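Probable ABC transporter extracellular-binding protein YckB (Bacillus subtilis, PDB 2IEE) probably serves as the extracellular solute-binding component of a binding-protein-dependent ABC transport system, held at the cell membrane as a lipoprotein. Local coordinates at residues N179-Y182 against L183-A187; Q243-K247 against A248-K252; D96-K100 against F101-T105. One frame throughout, in Å; residues are numbered along the deposited sequence.

Contact 1 (N179-Y182 against L183-A187); sequences NDYY and LQTLA
Gln184 lies alongside Asn179 and Asp180, its chain extended beyond CG, and can be followed atom by atom. Its CB lies 3.6 Å from Asp180 O, and CG comes to 3.1 Å from that same carbonyl oxygen. CD then passes beside Asn179 CB, which NE2 approaches to 3.4 Å. At the tip, OE1 is hydrogen-bonded to Thr113 OG1, while NE2 donates to Ile177 O and to a water that Asn179 ND2 also reaches weakly, so both ends of the amide are fixed. This is a strand-to-helix junction in the α/β fold of family 3 solute-binding proteins: strand 176-180 ends and helix 181-190 begins with Asp180 as N-cap. Leu183 N donates to Asp180 OD2 (3.1 Å, N-H...O angle 153°), meeting it on the anti side, 18° out of the carboxylate plane; OD1 is held separately by Ser110 OG. One turn on, the Thr185 side chain divides its work between two tyrosines. With chi1 at 65°, OG1 sits between backbone N and carbonyl carbon and donates to Tyr182 O over 2.6 Å, sharing that oxygen with Leu186 N. CG2 lies over one face of the Tyr181 ring, 3.7 Å from its centroid, a CH-pi contact.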
loop_
_atom_site.group_PDB
_atom_site.type_symbol
_atom_site.label_atom_id
_atom_site.label_comp_id
_atom_site.label_asym_id
_atom_site.label_seq_id
_atom_site.Cartn_x
_atom_site.Cartn_y
_atom_site.Cartn_z
ATOM N N ASN A 179 -11.095 -3.776 0.574
ATOM C CA ASN A 179 -9.669 -3.650 0.288
ATOM C C ASN A 179 -9.273 -2.177 0.304
ATOM O O ASN A 179 -10.113 -1.308 0.534
ATOM C CB ASN A 179 -9.355 -4.264 -1.087
ATOM C CG ASN A 179 -7.892 -4.682 -1.227
ATOM O OD1 ASN A 179 -7.067 -4.422 -0.349
ATOM N ND2 ASN A 179 -7.570 -5.332 -2.338
ATOM N N ASP A 180 -7.993 -1.909 0.071
ATOM C CA ASP A 180 -7.466 -0.544 0.032
ATOM C C ASP A 180 -8.148 0.246 -1.099
ATOM O O ASP A 180 -8.377 -0.287 -2.181
ATOM C CB ASP A 180 -5.959 -0.593 -0.212
ATOM C CG ASP A 180 -5.365 0.769 -0.476
ATOM O OD1 ASP A 180 -5.153 1.528 0.494
ATOM O OD2 ASP A 180 -5.120 1.086 -1.658
ATOM N N TYR A 181 -8.460 1.512 -0.848
ATOM C CA TYR A 181 -9.123 2.348 -1.841
ATOM C C TYR A 181 -8.424 2.363 -3.191
ATOM O O TYR A 181 -9.017 2.036 -4.218
ATOM C CB TYR A 181 -9.228 3.782 -1.338
ATOM C CG TYR A 181 -9.694 4.755 -2.395
ATOM C CD1 TYR A 181 -10.931 4.600 -3.021
ATOM C CD2 TYR A 181 -8.912 5.847 -2.748
ATOM C CE1 TYR A 181 -11.378 5.522 -3.973
ATOM C CE2 TYR A 181 -9.348 6.770 -3.694
ATOM C CZ TYR A 181 -10.577 6.604 -4.299
ATOM O OH TYR A 181 -10.997 7.528 -5.224
ATOM N N TYR A 182 -7.161 2.766 -3.187
ATOM C CA TYR A 182 -6.409 2.840 -4.424
ATOM C C TYR A 182 -6.327 1.526 -5.187
ATOM O O TYR A 182 -6.439 1.526 -6.413
ATOM C CB TYR A 182 -5.023 3.417 -4.146
ATOM C CG TYR A 182 -5.107 4.884 -3.808
ATOM C CD1 TYR A 182 -5.587 5.802 -4.746
ATOM C CD2 TYR A 182 -4.756 5.355 -2.544
ATOM C CE1 TYR A 182 -5.719 7.155 -4.435
ATOM C CE2 TYR A 182 -4.883 6.709 -2.223
ATOM C CZ TYR A 182 -5.365 7.604 -3.171
ATOM O OH TYR A 182 -5.502 8.939 -2.855
ATOM N N LEU A 183 -6.157 0.410 -4.481
ATOM C CA LEU A 183 -6.094 -0.884 -5.156
ATOM C C LEU A 183 -7.416 -1.162 -5.840
ATOM O O LEU A 183 -7.452 -1.782 -6.904
ATOM C CB LEU A 183 -5.822 -2.017 -4.175
ATOM C CG LEU A 183 -4.471 -2.002 -3.469
ATOM C CD1 LEU A 183 -4.377 -3.240 -2.579
ATOM C CD2 LEU A 183 -3.348 -1.980 -4.502
ATOM N N GLN A 184 -8.503 -0.704 -5.227
ATOM C CA GLN A 184 -9.818 -0.931 -5.804
ATOM C C GLN A 184 -10.105 -0.006 -6.988
ATOM O O GLN A 184 -10.846 -0.384 -7.886
ATOM C CB GLN A 184 -10.912 -0.812 -4.729
ATOM C CG GLN A 184 -10.705 -1.791 -3.568
ATOM C CD GLN A 184 -11.985 -2.154 -2.824
ATOM O OE1 GLN A 184 -12.712 -1.285 -2.341
ATOM N NE2 GLN A 184 -12.253 -3.447 -2.720
ATOM N N THR A 185 -9.524 1.193 -7.005
ATOM C CA THR A 185 -9.753 2.095 -8.134
ATOM C C THR A 185 -9.108 1.470 -9.369
ATOM O O THR A 185 -9.575 1.650 -10.494
ATOM C CB THR A 185 -9.118 3.479 -7.929
ATOM O OG1 THR A 185 -7.695 3.347 -7.870
ATOM C CG2 THR A 185 -9.634 4.124 -6.649
ATOM N N LEU A 186 -8.027 0.731 -9.151
ATOM C CA LEU A 186 -7.343 0.081 -10.254
ATOM C C LEU A 186 -8.212 -1.053 -10.771
ATOM O O LEU A 186 -8.206 -1.348 -11.962
ATOM C CB LEU A 186 -5.980 -0.449 -9.811
ATOM C CG LEU A 186 -4.974 0.667 -9.520
ATOM C CD1 LEU A 186 -3.648 0.072 -9.067
ATOM C CD2 LEU A 186 -4.777 1.507 -10.778
ATOM N N ALA A 187 -8.963 -1.678 -9.866
ATOM C CA ALA A 187 -9.856 -2.771 -10.237
ATOM C C ALA A 187 -10.899 -2.246 -11.218
ATOM O O ALA A 187 -11.143 -2.851 -12.264
ATOM C CB ALA A 187 -10.540 -3.338 -8.999
HETATM O O HOH W 1 -10.210 -5.075 -4.454
#

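Contact 2 (Q243-K247 against A248-K252); sequences QFFNK and ADVSK
From Phe245 to Ala248 the backbone makes a type I' beta turn, with positive phi at Asn246 (45°) and Lys247 (79°), closed by Ala248 N donating to Phe245 O over 3.1 Å. The turn follows directly on helix 236-244, Phe245 being the first residue to leave helical geometry, and it reverses the chain into the segment 248-252. The N-H points well at its acceptor, yet the donor stands above the carbonyl plane of Phe245. Phe245, at the first corner of the turn, and Val250, beyond it, carry the apolar part of the contact. Their side chains cross at about a right angle, and Val250 CG1 makes a CH-pi contact over one face of the phenyl ring, 3.8 Å from the centroid, 19° off the ring normal and displaced toward the rim. Phe245 CG and CD2 are each 3.7 Å from Val250 CG1. CG2, the second branch of the valine, comes near the same rim, 3.9 Å from Phe245 CE2. Ala248 CB adds a looser apolar touch on Phe245 CB, at 4.3 Å. The chain then bends again in a type I turn, Asp249 to Lys252. Asp249 OD2 bonds to Thr238 OG1, which ties the loop back to helix 236-244. Its other oxygen, OD1, accepts Ser251 N from above the carboxylate plane at 3.1 Å, an Asx turn. A separate second bond reaches the syn lone pair of Asp249 OD1 from Ser251 OG, at 2.7 Å.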
loop_
_atom_site.group_PDB
_atom_site.type_symbol
_atom_site.label_atom_id
_atom_site.label_comp_id
_atom_site.label_asym_id
_atom_site.label_seq_id
_atom_site.Cartn_x
_atom_site.Cartn_y
_atom_site.Cartn_z
ATOM N N GLN A 243 1.733 7.518 -12.284
ATOM C CA GLN A 243 2.235 6.460 -13.142
ATOM C C GLN A 243 1.815 5.074 -12.664
ATOM O O GLN A 243 1.432 4.224 -13.464
ATOM C CB GLN A 243 3.765 6.525 -13.221
ATOM C CG GLN A 243 4.385 5.283 -13.845
ATOM C CD GLN A 243 5.897 5.348 -13.941
ATOM O OE1 GLN A 243 6.534 4.440 -14.483
ATOM N NE2 GLN A 243 6.481 6.423 -13.417
ATOM N N PHE A 244 1.884 4.846 -11.356
ATOM C CA PHE A 244 1.546 3.546 -10.789
ATOM C C PHE A 244 0.122 3.365 -10.299
ATOM O O PHE A 244 -0.346 2.234 -10.163
ATOM C CB PHE A 244 2.529 3.216 -9.664
ATOM C CG PHE A 244 3.902 2.903 -10.164
ATOM C CD1 PHE A 244 4.174 1.672 -10.749
ATOM C CD2 PHE A 244 4.906 3.860 -10.118
ATOM C CE1 PHE A 244 5.425 1.401 -11.285
ATOM C CE2 PHE A 244 6.159 3.598 -10.652
ATOM C CZ PHE A 244 6.417 2.362 -11.237
ATOM N N PHE A 245 -0.570 4.468 -10.042
ATOM C CA PHE A 245 -1.943 4.400 -9.566
ATOM C C PHE A 245 -2.966 5.013 -10.532
ATOM O O PHE A 245 -3.924 5.661 -10.116
ATOM C CB PHE A 245 -2.032 5.066 -8.188
ATOM C CG PHE A 245 -1.423 4.249 -7.080
ATOM C CD1 PHE A 245 -2.124 3.186 -6.512
ATOM C CD2 PHE A 245 -0.139 4.533 -6.608
ATOM C CE1 PHE A 245 -1.555 2.415 -5.485
ATOM C CE2 PHE A 245 0.438 3.773 -5.587
ATOM C CZ PHE A 245 -0.276 2.710 -5.023
ATOM N N ASN A 246 -2.741 4.795 -11.825
ATOM C CA ASN A 246 -3.626 5.271 -12.890
ATOM C C ASN A 246 -4.124 6.717 -12.774
ATOM O O ASN A 246 -5.334 6.978 -12.764
ATOM C CB ASN A 246 -4.817 4.308 -13.028
ATOM C CG ASN A 246 -5.565 4.480 -14.342
ATOM O OD1 ASN A 246 -4.964 4.669 -15.394
ATOM N ND2 ASN A 246 -6.884 4.397 -14.282
ATOM N N LYS A 247 -3.170 7.642 -12.689
ATOM C CA LYS A 247 -3.416 9.086 -12.609
ATOM C C LYS A 247 -3.833 9.634 -11.241
ATOM O O LYS A 247 -4.000 10.846 -11.074
ATOM C CB LYS A 247 -4.433 9.509 -13.672
ATOM C CG LYS A 247 -4.128 9.000 -15.087
ATOM C CD LYS A 247 -2.693 9.297 -15.526
ATOM C CE LYS A 247 -2.427 8.832 -16.958
ATOM N NZ LYS A 247 -2.798 7.400 -17.168
ATOM N N ALA A 248 -3.995 8.755 -10.259
ATOM C CA ALA A 248 -4.355 9.203 -8.921
ATOM C C ALA A 248 -3.067 9.619 -8.212
ATOM O O ALA A 248 -1.984 9.135 -8.553
ATOM C CB ALA A 248 -5.032 8.087 -8.162
ATOM N N ASP A 249 -3.176 10.521 -7.240
ATOM C CA ASP A 249 -1.998 10.982 -6.498
ATOM C C ASP A 249 -2.127 10.571 -5.035
ATOM O O ASP A 249 -2.734 11.281 -4.224
ATOM C CB ASP A 249 -1.854 12.503 -6.604
ATOM C CG ASP A 249 -0.655 13.030 -5.835
ATOM O OD1 ASP A 249 0.143 12.208 -5.337
ATOM O OD2 ASP A 249 -0.502 14.265 -5.731
ATOM N N VAL A 250 -1.540 9.427 -4.700
ATOM C CA VAL A 250 -1.623 8.898 -3.344
ATOM C C VAL A 250 -0.691 9.562 -2.327
ATOM O O VAL A 250 -0.750 9.239 -1.142
ATOM C CB VAL A 250 -1.333 7.381 -3.341
ATOM C CG1 VAL A 250 -2.158 6.696 -4.409
ATOM C CG2 VAL A 250 0.158 7.130 -3.564
ATOM N N SER A 251 0.155 10.486 -2.780
ATOM C CA SER A 251 1.103 11.146 -1.882
ATOM C C SER A 251 0.506 12.255 -1.023
ATOM O O SER A 251 1.174 12.782 -0.139
ATOM C CB SER A 251 2.290 11.706 -2.675
ATOM O OG SER A 251 1.912 12.826 -3.457
ATOM N N LYS A 252 -0.745 12.611 -1.286
ATOM C CA LYS A 252 -1.414 13.653 -0.516
ATOM C C LYS A 252 -2.655 13.092 0.162
ATOM O O LYS A 252 -3.393 12.311 -0.433
ATOM C CB LYS A 252 -1.789 14.819 -1.428
ATOM C CG LYS A 252 -0.573 15.529 -2.006
ATOM C CD LYS A 252 -0.962 16.613 -2.991
ATOM C CE LYS A 252 0.274 17.242 -3.607
ATOM N NZ LYS A 252 -0.094 18.280 -4.606
#

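Contact 3 (D96-K100 against F101-T105); sequences DREEK and FAFST
The Phe103 ring is met at its edge, near the ring plane, by Arg97 CB, which lies 3.7 Å from CE2, and by the backbone N of Glu98. Glu98 CG comes in obliquely, 3.8 Å from Phe103 CD2. The aliphatic parts of two charged residues thus do the touching, while their polar ends lead elsewhere. Arg97 CD only skirts the ring, at 4.1 Å from Phe103 CZ. From CG to NE the arginine chain is extended, which carries the guanidinium past the phenyl group; the two side chains cross obliquely with their planes 40° apart, and NH1 donates to Asp92 O. The Glu98 side chain crosses Phe103 at about a right angle. The Phe101 ring is placed differently: Lys100 O lies over one of its faces, 3.4 Å from CG, an approach that comes from its own preceding peptide. With chi1 at -60°, Phe101 CG sits beside the backbone N, which keeps the ring against that peptide, CG being 3.3 Å from Lys100 C.

The turn between helix and strand centres on Arg97 O, which takes two backbone donors: Phe101 N at 2.8 Å and Lys100 N at 3.0 Å. The exposed Lys100, its chain bent only at the last torsion, reaches back to Asp96: NZ to OD1 is 2.8 Å, a salt bridge between residues four apart, both exposed.

Strand 101-103 lies at the margin of the mixed sheet, antiparallel to strand 197-214, with Ala102 bonded through its backbone to Met213. Both phenylalanines pack on Val212 of that strand; Phe101 also meets Leu76 and Asn80 of helix 75-81, and Ala102 touches Gln221 of helix 218-234.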
loop_
_atom_site.group_PDB
_atom_site.type_symbol
_atom_site.label_atom_id
_atom_site.label_comp_id
_atom_site.label_asym_id
_atom_site.label_seq_id
_atom_site.Cartn_x
_atom_site.Cartn_y
_atom_site.Cartn_z
ATOM N N ASP A 96 2.846 2.618 17.904
ATOM C CA ASP A 96 3.608 1.500 18.440
ATOM C C ASP A 96 4.949 1.364 17.723
ATOM O O ASP A 96 5.997 1.260 18.358
ATOM C CB ASP A 96 2.809 0.203 18.299
ATOM C CG ASP A 96 3.615 -1.022 18.681
ATOM O OD1 ASP A 96 4.057 -1.107 19.846
ATOM O OD2 ASP A 96 3.811 -1.898 17.813
ATOM N N ARG A 97 4.911 1.378 16.394
ATOM C CA ARG A 97 6.127 1.249 15.598
ATOM C C ARG A 97 7.050 2.449 15.728
ATOM O O ARG A 97 8.266 2.304 15.666
ATOM C CB ARG A 97 5.772 1.040 14.127
ATOM C CG ARG A 97 5.126 -0.299 13.850
ATOM C CD ARG A 97 4.667 -0.414 12.410
ATOM N NE ARG A 97 4.123 -1.737 12.137
ATOM C CZ ARG A 97 3.368 -2.035 11.086
ATOM N NH1 ARG A 97 3.060 -1.097 10.197
ATOM N NH2 ARG A 97 2.916 -3.271 10.929
ATOM N N GLU A 98 6.472 3.631 15.914
ATOM C CA GLU A 98 7.255 4.858 16.038
ATOM C C GLU A 98 8.164 4.906 17.264
ATOM O O GLU A 98 9.083 5.721 17.323
ATOM C CB GLU A 98 6.331 6.075 16.051
ATOM C CG GLU A 98 5.646 6.352 14.729
ATOM C CD GLU A 98 4.814 7.618 14.767
ATOM O OE1 GLU A 98 3.931 7.724 15.638
ATOM O OE2 GLU A 98 5.048 8.510 13.927
ATOM N N GLU A 99 7.906 4.053 18.247
ATOM C CA GLU A 99 8.742 4.032 19.439
ATOM C C GLU A 99 9.896 3.061 19.255
ATOM O O GLU A 99 10.881 3.109 19.991
ATOM C CB GLU A 99 7.919 3.641 20.671
ATOM C CG GLU A 99 7.438 4.834 21.485
ATOM C CD GLU A 99 6.680 5.847 20.644
ATOM O OE1 GLU A 99 5.516 5.569 20.278
ATOM O OE2 GLU A 99 7.253 6.918 20.342
ATOM N N LYS A 100 9.769 2.192 18.255
ATOM C CA LYS A 100 10.787 1.191 17.962
ATOM C C LYS A 100 11.630 1.533 16.732
ATOM O O LYS A 100 12.751 1.056 16.597
ATOM C CB LYS A 100 10.133 -0.177 17.739
ATOM C CG LYS A 100 9.302 -0.712 18.900
ATOM C CD LYS A 100 8.738 -2.091 18.552
ATOM C CE LYS A 100 7.991 -2.731 19.716
ATOM N NZ LYS A 100 6.714 -2.037 20.035
ATOM N N PHE A 101 11.093 2.355 15.838
ATOM C CA PHE A 101 11.811 2.715 14.615
ATOM C C PHE A 101 11.705 4.189 14.251
ATOM O O PHE A 101 10.959 4.949 14.865
ATOM C CB PHE A 101 11.264 1.910 13.437
ATOM C CG PHE A 101 11.399 0.429 13.595
ATOM C CD1 PHE A 101 12.622 -0.196 13.383
ATOM C CD2 PHE A 101 10.297 -0.348 13.939
ATOM C CE1 PHE A 101 12.752 -1.581 13.509
ATOM C CE2 PHE A 101 10.412 -1.732 14.069
ATOM C CZ PHE A 101 11.646 -2.347 13.852
ATOM N N ALA A 102 12.455 4.579 13.229
ATOM C CA ALA A 102 12.421 5.946 12.735
ATOM C C ALA A 102 11.791 5.908 11.346
ATOM O O ALA A 102 12.299 5.246 10.443
ATOM C CB ALA A 102 13.820 6.513 12.652
ATOM N N PHE A 103 10.677 6.609 11.182
ATOM C CA PHE A 103 9.989 6.662 9.899
ATOM C C PHE A 103 10.351 7.936 9.153
ATOM O O PHE A 103 10.708 8.947 9.758
ATOM C CB PHE A 103 8.475 6.666 10.101
ATOM C CG PHE A 103 7.887 5.323 10.389
ATOM C CD1 PHE A 103 7.627 4.432 9.357
ATOM C CD2 PHE A 103 7.533 4.973 11.686
ATOM C CE1 PHE A 103 7.010 3.210 9.611
ATOM C CE2 PHE A 103 6.919 3.756 11.956
ATOM C CZ PHE A 103 6.654 2.873 10.914
ATOM N N SER A 104 10.251 7.884 7.832
ATOM C CA SER A 104 10.494 9.062 7.021
ATOM C C SER A 104 9.123 9.727 7.019
ATOM O O SER A 104 8.174 9.180 7.580
ATOM C CB SER A 104 10.852 8.669 5.590
ATOM O OG SER A 104 9.758 8.014 4.952
ATOM N N THR A 105 9.011 10.903 6.417
ATOM C CA THR A 105 7.712 11.543 6.328
ATOM C C THR A 105 6.938 10.571 5.437
ATOM O O THR A 105 7.537 9.830 4.659
ATOM C CB THR A 105 7.808 12.925 5.656
ATOM O OG1 THR A 105 8.658 12.840 4.506
ATOM C CG2 THR A 105 8.381 13.955 6.633
#

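Contacts 1 and 2 are neighbours, with centres about 11 Å apart. Tyr182 joins them: its CD2 is 3.5 Å from Val250 CG1, and its CB also packs on Phe245 CD1. A further touch, between the side chains of Leu186 and Asn246, brings helix 181-190 against the turn after helix 236-244. Contact 3 stands apart, across the chain's centre from contact 1, although both reach the same mixed sheet. All three are partly buried, their centres about 10, 12 and 17 Å from the chain centre in order; exposed residues take part in contacts 2 and 3 but none in contact 1. Chemistry follows place: capping dominates contact 1, a buried phenylalanine-valine pair contact 2, and contact 3 joins buried rings to a surface salt bridge.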